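Side-chain contacts in putative NADP oxidoreductase BF3122 (Bacteroides fragilis, PDB 3D1L), which is of unconfirmed function but probably binds NADP through a Rossmann-type domain and acts as an oxidoreductase: residues B[87-92]-B[112-117]; B[97-102]-B[150-155]. All coordinates share one frame; numbering follows the deposited sequence.

Interaction 1 of 2, residues B[87-92]-B[112-117]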
loop_
_atom_site.group_PDB
_atom_site.type_symbol
_atom_site.label_atom_id
_atom_site.label_comp_id
_atom_site.label_asym_id
_atom_site.label_seq_id
_atom_site.Cartn_x
_atom_site.Cartn_y
_atom_site.Cartn_z
ATOM N N GLY B 87 -12.812 20.755 31.970
ATOM C CA GLY B 87 -12.722 21.969 31.167
ATOM C C GLY B 87 -13.546 21.812 29.897
ATOM O O GLY B 87 -14.059 22.798 29.354
ATOM N N ILE B 88 -13.696 20.568 29.433
ATOM C CA ILE B 88 -14.591 20.269 28.308
ATOM C C ILE B 88 -16.063 20.297 28.729
ATOM O O ILE B 88 -16.914 20.788 27.974
ATOM C CB ILE B 88 -14.285 18.899 27.644
ATOM C CG1 ILE B 88 -12.893 18.906 26.968
ATOM C CG2 ILE B 88 -15.443 18.495 26.660
ATOM C CD1 ILE B 88 -12.198 17.540 26.934
ATOM N N VAL B 89 -16.364 19.769 29.921
ATOM C CA VAL B 89 -17.769 19.545 30.300
ATOM C C VAL B 89 -18.541 20.627 31.072
ATOM O O VAL B 89 -19.770 20.639 31.000
ATOM C CB VAL B 89 -17.989 18.143 30.975
ATOM C CG1 VAL B 89 -17.337 17.040 30.134
ATOM C CG2 VAL B 89 -17.499 18.115 32.441
ATOM N N GLU B 90 -17.841 21.519 31.776
ATOM C CA GLU B 90 -18.496 22.538 32.632
ATOM C C GLU B 90 -19.221 23.654 31.855
ATOM O O GLU B 90 -18.752 24.082 30.796
ATOM C CB GLU B 90 -17.489 23.146 33.625
ATOM C CG GLU B 90 -17.138 22.242 34.804
ATOM C CD GLU B 90 -16.025 22.799 35.678
ATOM O OE1 GLU B 90 -15.017 23.313 35.141
ATOM O OE2 GLU B 90 -16.155 22.710 36.912
ATOM N N GLY B 91 -20.359 24.106 32.389
ATOM C CA GLY B 91 -21.156 25.203 31.788
ATOM C C GLY B 91 -21.882 24.945 30.462
ATOM O O GLY B 91 -22.261 25.901 29.747
ATOM N N LYS B 92 -22.069 23.663 30.117
ATOM C CA LYS B 92 -22.746 23.288 28.867
ATOM C C LYS B 92 -24.234 23.122 29.094
ATOM O O LYS B 92 -24.697 23.026 30.230
ATOM C CB LYS B 92 -22.185 21.984 28.271
ATOM C CG LYS B 92 -20.694 21.893 28.229
ATOM C CD LYS B 92 -20.067 22.871 27.267
ATOM C CE LYS B 92 -18.627 23.081 27.688
ATOM N NZ LYS B 92 -17.775 23.342 26.544
ATOM N N GLY B 112 -21.201 9.802 34.732
ATOM C CA GLY B 112 -21.054 10.570 35.963
ATOM C C GLY B 112 -20.608 12.000 35.696
ATOM O O GLY B 112 -20.800 12.877 36.541
ATOM N N HIS B 113 -20.021 12.248 34.520
ATOM C CA HIS B 113 -19.543 13.593 34.161
ATOM C C HIS B 113 -20.569 14.435 33.412
ATOM O O HIS B 113 -20.657 15.645 33.637
ATOM C CB HIS B 113 -18.225 13.511 33.382
ATOM C CG HIS B 113 -17.095 12.942 34.183
ATOM N ND1 HIS B 113 -16.505 11.731 33.889
ATOM C CD2 HIS B 113 -16.457 13.411 35.281
ATOM C CE1 HIS B 113 -15.555 11.474 34.771
ATOM N NE2 HIS B 113 -15.502 12.484 35.624
ATOM N N VAL B 114 -21.326 13.809 32.514
ATOM C CA VAL B 114 -22.377 14.498 31.752
ATOM C C VAL B 114 -23.609 13.631 31.566
ATOM O O VAL B 114 -23.515 12.405 31.531
ATOM C CB VAL B 114 -21.906 14.968 30.334
ATOM C CG1 VAL B 114 -21.084 16.255 30.433
ATOM C CG2 VAL B 114 -21.160 13.872 29.604
ATOM N N PRO B 115 -24.782 14.261 31.492
ATOM C CA PRO B 115 -25.984 13.461 31.276
ATOM C C PRO B 115 -26.124 12.797 29.894
ATOM O O PRO B 115 -26.789 11.786 29.810
ATOM C CB PRO B 115 -27.128 14.453 31.526
ATOM C CG PRO B 115 -26.507 15.811 31.376
ATOM C CD PRO B 115 -25.078 15.692 31.734
ATOM N N HIS B 116 -25.552 13.375 28.833
ATOM C CA HIS B 116 -25.687 12.812 27.495
ATOM C C HIS B 116 -24.285 12.678 26.881
ATOM O O HIS B 116 -23.485 13.642 26.858
ATOM C CB HIS B 116 -26.633 13.640 26.616
ATOM C CG HIS B 116 -27.962 13.908 27.251
ATOM N ND1 HIS B 116 -29.052 13.079 27.077
ATOM C CD2 HIS B 116 -28.364 14.881 28.111
ATOM C CE1 HIS B 116 -30.071 13.544 27.781
ATOM N NE2 HIS B 116 -29.683 14.641 28.407
ATOM N N TYR B 117 -23.988 11.466 26.411
ATOM C CA TYR B 117 -22.635 11.131 25.993
ATOM C C TYR B 117 -22.655 9.881 25.111
ATOM O O TYR B 117 -23.669 9.179 25.053
ATOM C CB TYR B 117 -21.725 10.944 27.204
ATOM C CG TYR B 117 -22.133 9.838 28.148
ATOM C CD1 TYR B 117 -21.753 8.516 27.907
ATOM C CD2 TYR B 117 -22.867 10.117 29.300
ATOM C CE1 TYR B 117 -22.125 7.488 28.769
ATOM C CE2 TYR B 117 -23.238 9.101 30.194
ATOM C CZ TYR B 117 -22.865 7.791 29.915
ATOM O OH TYR B 117 -23.216 6.775 30.773
#
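At the rim of the Rossmann-type domain, where helix 78-89 of the nucleotide-binding fold ends and the chain turns back toward strand 97-100, Val89 packs against Val114 of the loop that leads into strand 117-122. The helix stops here: Glu90 is the first residue to leave helical backbone angles, and a type II beta turn runs from Val89 to Lys92. Gly91 suits the third position of that turn, because its phi of 69° is one that glycine adopts easily. Val89 is thus both the last residue of the helix and the first of the turn, and its side chain faces the loop.

The touching group on the other side is a single methyl, Val114 CG1, which lies 3.7 Å from Val89 CB. It also comes within 3.8 Å of Val89 CG1, so it meets one flank of the isopropyl group, and the two side chains cross at a slant. In Val114, CG1 stands anti to the carbonyl carbon (chi1 -79°), which aims this methyl at Val89; in Val89 the methyl with the same placing, CG1, lies across the approach, so that Val114 CG1 meets the branch point CB first. Short, branched side chains fit this place, since the backbones approach to 7.0 Å between the CA atoms of Val89 and Val114. Behind the pair, Val114 also rests on Met98 of strand 97-100, as Ile88 does, which ties helix end and loop to the sheet. His113 lies at the margin; its side chain touches Leu85 and Gln86 of the helix, and ND1 is hydrogen-bonded to Val109 O. The other methyl of Val89, CG2, approaches the backbone more loosely, 4.2 Å from His113 O.

Interaction 2 of 2, residues B[97-102]-B[150-155]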
loop_
_atom_site.group_PDB
_atom_site.type_symbol
_atom_site.label_atom_id
_atom_site.label_comp_id
_atom_site.label_asym_id
_atom_site.label_seq_id
_atom_site.Cartn_x
_atom_site.Cartn_y
_atom_site.Cartn_z
ATOM N N LEU B 97 -24.555 16.832 23.808
ATOM C CA LEU B 97 -24.031 15.478 23.741
ATOM C C LEU B 97 -22.504 15.519 23.645
ATOM O O LEU B 97 -21.963 16.184 22.748
ATOM C CB LEU B 97 -24.705 14.776 22.545
ATOM C CG LEU B 97 -24.605 13.310 22.139
ATOM C CD1 LEU B 97 -24.463 12.380 23.324
ATOM C CD2 LEU B 97 -25.814 12.879 21.263
HETATM N N MSE B 98 -21.804 14.881 24.587
HETATM C CA MSE B 98 -20.326 14.733 24.459
HETATM C C MSE B 98 -19.988 13.358 23.954
HETATM O O MSE B 98 -20.338 12.342 24.575
HETATM C CB MSE B 98 -19.500 14.953 25.740
HETATM C CG MSE B 98 -20.188 15.490 26.942
HETATM SE SE MSE B 98 -21.048 17.184 26.680
HETATM C CE MSE B 98 -19.490 18.126 26.046
ATOM N N VAL B 99 -19.299 13.334 22.826
ATOM C CA VAL B 99 -18.826 12.088 22.247
ATOM C C VAL B 99 -17.321 12.124 22.038
ATOM O O VAL B 99 -16.719 13.187 21.868
ATOM C CB VAL B 99 -19.570 11.737 20.913
ATOM C CG1 VAL B 99 -21.081 11.738 21.127
ATOM C CG2 VAL B 99 -19.174 12.681 19.767
ATOM N N HIS B 100 -16.701 10.952 22.087
ATOM C CA HIS B 100 -15.329 10.845 21.627
ATOM C C HIS B 100 -15.272 9.950 20.407
ATOM O O HIS B 100 -16.259 9.312 20.057
ATOM C CB HIS B 100 -14.390 10.406 22.734
ATOM C CG HIS B 100 -14.608 9.013 23.201
ATOM N ND1 HIS B 100 -14.215 7.912 22.462
ATOM C CD2 HIS B 100 -15.151 8.528 24.343
ATOM C CE1 HIS B 100 -14.500 6.810 23.137
ATOM N NE2 HIS B 100 -15.072 7.155 24.277
ATOM N N THR B 101 -14.123 9.938 19.750
ATOM C CA THR B 101 -13.966 9.265 18.469
ATOM C C THR B 101 -12.952 8.120 18.519
ATOM O O THR B 101 -12.439 7.684 17.473
ATOM C CB THR B 101 -13.504 10.263 17.426
ATOM O OG1 THR B 101 -12.344 10.936 17.916
ATOM C CG2 THR B 101 -14.581 11.309 17.179
ATOM N N ALA B 102 -12.614 7.661 19.716
ATOM C CA ALA B 102 -11.553 6.664 19.847
ATOM C C ALA B 102 -12.102 5.252 19.762
ATOM O O ALA B 102 -13.128 4.942 20.357
ATOM C CB ALA B 102 -10.801 6.849 21.110
ATOM N N ALA B 150 -29.945 7.422 18.464
ATOM C CA ALA B 150 -30.699 7.749 17.251
ATOM C C ALA B 150 -30.254 9.074 16.636
ATOM O O ALA B 150 -30.121 9.194 15.414
ATOM C CB ALA B 150 -32.232 7.768 17.523
ATOM N N PHE B 151 -30.030 10.060 17.491
ATOM C CA PHE B 151 -29.469 11.343 17.090
ATOM C C PHE B 151 -28.087 11.235 16.420
ATOM O O PHE B 151 -27.879 11.790 15.339
ATOM C CB PHE B 151 -29.375 12.252 18.313
ATOM C CG PHE B 151 -28.888 13.619 18.003
ATOM C CD1 PHE B 151 -29.692 14.512 17.299
ATOM C CD2 PHE B 151 -27.641 14.033 18.424
ATOM C CE1 PHE B 151 -29.238 15.804 16.999
ATOM C CE2 PHE B 151 -27.187 15.318 18.130
ATOM C CZ PHE B 151 -28.000 16.197 17.409
ATOM N N LEU B 152 -27.139 10.555 17.070
ATOM C CA LEU B 152 -25.794 10.315 16.470
ATOM C C LEU B 152 -25.863 9.541 15.145
ATOM O O LEU B 152 -25.229 9.913 14.171
ATOM C CB LEU B 152 -24.854 9.604 17.457
ATOM C CG LEU B 152 -24.398 10.347 18.719
ATOM C CD1 LEU B 152 -23.629 9.438 19.675
ATOM C CD2 LEU B 152 -23.569 11.619 18.384
ATOM N N LYS B 153 -26.655 8.476 15.106
ATOM C CA LYS B 153 -26.821 7.705 13.877
ATOM C C LYS B 153 -27.409 8.510 12.718
ATOM O O LYS B 153 -27.038 8.315 11.561
ATOM C CB LYS B 153 -27.676 6.468 14.138
ATOM C CG LYS B 153 -26.934 5.423 14.948
ATOM C CD LYS B 153 -27.908 4.392 15.553
ATOM C CE LYS B 153 -28.534 3.544 14.491
ATOM N NZ LYS B 153 -29.560 2.662 15.110
ATOM N N ALA B 154 -28.319 9.411 13.041
ATOM C CA ALA B 154 -28.926 10.253 12.045
ATOM C C ALA B 154 -27.878 11.191 11.466
ATOM O O ALA B 154 -27.829 11.387 10.245
ATOM C CB ALA B 154 -30.103 11.026 12.635
ATOM N N ILE B 155 -27.026 11.748 12.331
ATOM C CA ILE B 155 -25.906 12.576 11.873
ATOM C C ILE B 155 -24.969 11.733 11.024
ATOM O O ILE B 155 -24.653 12.128 9.905
ATOM C CB ILE B 155 -25.106 13.215 13.032
ATOM C CG1 ILE B 155 -25.980 14.226 13.784
ATOM C CG2 ILE B 155 -23.834 13.898 12.495
ATOM C CD1 ILE B 155 -25.314 14.785 15.047
#
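Leu97 and Leu152 bury the most surface where helix 146-157 packs on the mixed sheet of the Rossmann-type domain, over strand 97-100. The short helix and strand segments cross at -61° with their axes 11.3 Å apart, and side chains from both elements fill the gap. Leucine suits both positions: its branched end spans the distance without bringing a polar group into the buried layer. The two leucines meet tip to tip, Leu97 CD2 lying 3.9 Å from Leu152 CG. With CG anti to the backbone N (chi1 -173°), Leu97 extends toward the helix, and its CD2 also reaches Phe151. There the methyl sits near the ring plane, at the edge, 3.6 Å from Phe151 CD2, while Lys70 makes a cation-pi contact with the same ring.

Two residues along, Val99 projects from the same side of the strand, as the alternation of a beta strand requires. The shorter valine slides past Leu152 rather than meeting it end-on. Phe120 of strand 117-122 touches both Val99 and Leu152, so the helix rests on neighbouring strands together. Val99 CG1 nestles against the fork of Leu152, 3.7 Å from both CD1 and CD2 of that leucine.

Interaction 2 is a buried contact of helix and sheet, whereas interaction 1 lies at the surface, with no buried residue among those that touch. Both are apolar and have no hydrogen bond between their segments, but interaction 1 rests on one valine pair, while interaction 2 spreads over two leucines, a valine and a phenylalanine. Strand 97-100 relates them: its alternating side chains send Leu97 and Val99 toward helix 146-157, whereas Met98 packs against Val114 and Ile88. The segments alternate along the chain, and 112-117 runs into the strand beside 97-100, where His116 O lies 3.1 Å from Met98 N in a probable hydrogen bond.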